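Local structure of putative cell adhesion protein (Parabacteroides distasonis, 3LIU) at residues Asn91-Pro94 with Val95-Thr98. The protein probably builds pili as a fimbrillin of the FimA/Mfa1 family and may serve in cell adhesion. Numbering follows the deposited sequence.
Sequences NAAP and VIQT
Gln97 reaches back from the first turn of helix 94-101 and gives its side-chain NE2 to Ala92 O, 3.0 Å away, closing the chain on itself just ahead of the helix. The bond is nearly straight at NE2 (168°), and the carbonyl oxygen lies almost in the Gln97 amide plane, although the donor is tilted 27° from the plane of the Ala92 carbonyl. With CG beside its own backbone N (chi1 -65°) and the chain extended beyond, the amide is carried back toward Ala92. One residue on, Ala93, the N-cap, accepts an i to i+4 bond from Gln97 N to its O at 2.9 Å.

The buried side is packed mainly by methyl and methylene groups. Ala92 CB rests 3.9 Å from Gln97 CG and also meets Ile96 CG2, while Ala93 CB sits 4.0 Å from Ile96 CG1; Ile96 continues onto Ile114 and Asn115 of strand 113-115, and Ala92 onto Thr47. On the looser, exposed side, the bond from Thr98 N to Pro94 O is weak, and a water donates to that oxygen at 2.6 Å while also hydrogen-bonded to Thr98 OG1. Without the Gln97 amide, as with an alanine here, Ala92 O is likely to lose this donor and Ala92 CB the methylene covering one flank. Gln97 thus serves two successive carbonyls of buried residues, one through its side chain and one through its backbone, and these paired hydrogen bonds fix how the loop after strand 82-90 runs into the helix.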
loop_
_atom_site.group_PDB
_atom_site.type_symbol
_atom_site.label_atom_id
_atom_site.label_comp_id
_atom_site.label_asym_id
_atom_site.label_seq_id
_atom_site.Cartn_x
_atom_site.Cartn_y
_atom_site.Cartn_z
ATOM N N ASN A 91 13.670 -0.630 -4.778
ATOM C CA ASN A 91 13.370 -1.959 -4.238
ATOM C C ASN A 91 12.502 -2.828 -5.173
ATOM O O ASN A 91 11.697 -3.620 -4.724
ATOM C CB ASN A 91 12.736 -1.834 -2.849
ATOM C CG ASN A 91 13.656 -1.130 -1.842
ATOM O OD1 ASN A 91 14.859 -1.302 -1.892
ATOM N ND2 ASN A 91 13.084 -0.289 -0.970
ATOM N N ALA A 92 12.639 -2.639 -6.476
ATOM C CA ALA A 92 11.920 -3.477 -7.426
ATOM C C ALA A 92 12.357 -4.934 -7.292
ATOM O O ALA A 92 13.568 -5.240 -7.237
ATOM C CB ALA A 92 12.115 -2.980 -8.852
ATOM N N ALA A 93 11.383 -5.837 -7.280
ATOM C CA ALA A 93 11.681 -7.283 -7.237
ATOM C C ALA A 93 12.516 -7.636 -8.480
ATOM O O ALA A 93 12.442 -6.944 -9.489
ATOM C CB ALA A 93 10.400 -8.121 -7.168
ATOM N N PRO A 94 13.377 -8.655 -8.383
ATOM C CA PRO A 94 14.227 -9.027 -9.538
ATOM C C PRO A 94 13.523 -9.139 -10.887
ATOM O O PRO A 94 14.008 -8.592 -11.871
ATOM C CB PRO A 94 14.805 -10.368 -9.095
ATOM C CG PRO A 94 15.067 -10.124 -7.645
ATOM C CD PRO A 94 13.809 -9.381 -7.165
ATOM N N VAL A 95 12.378 -9.807 -10.932
ATOM C CA VAL A 95 11.656 -9.968 -12.208
ATOM C C VAL A 95 11.109 -8.605 -12.663
ATOM O O VAL A 95 11.087 -8.311 -13.874
ATOM C CB VAL A 95 10.511 -11.024 -12.102
ATOM C CG1 VAL A 95 9.554 -10.985 -13.301
ATOM C CG2 VAL A 95 11.084 -12.458 -11.956
ATOM N N ILE A 96 10.702 -7.764 -11.717
ATOM C CA ILE A 96 10.212 -6.410 -12.068
ATOM C C ILE A 96 11.368 -5.564 -12.664
ATOM O O ILE A 96 11.164 -4.768 -13.565
ATOM C CB ILE A 96 9.565 -5.687 -10.861
ATOM C CG1 ILE A 96 8.441 -6.526 -10.229
ATOM C CG2 ILE A 96 9.056 -4.231 -11.230
ATOM C CD1 ILE A 96 7.278 -6.956 -11.216
ATOM N N GLN A 97 12.582 -5.749 -12.165
ATOM C CA GLN A 97 13.731 -5.018 -12.694
ATOM C C GLN A 97 13.903 -5.277 -14.193
ATOM O O GLN A 97 14.180 -4.364 -14.942
ATOM C CB GLN A 97 15.023 -5.386 -11.954
ATOM C CG GLN A 97 15.071 -4.997 -10.481
ATOM C CD GLN A 97 16.299 -5.577 -9.782
ATOM O OE1 GLN A 97 17.287 -5.900 -10.428
ATOM N NE2 GLN A 97 16.215 -5.762 -8.474
ATOM N N THR A 98 13.662 -6.516 -14.623
ATOM C CA THR A 98 13.783 -6.879 -16.006
ATOM C C THR A 98 12.631 -6.349 -16.821
ATOM O O THR A 98 12.829 -5.827 -17.937
ATOM C CB THR A 98 13.874 -8.398 -16.162
ATOM O OG1 THR A 98 15.048 -8.847 -15.499
ATOM C CG2 THR A 98 13.969 -8.767 -17.643
HETATM O O HOH W 1 16.203 -8.835 -13.171
#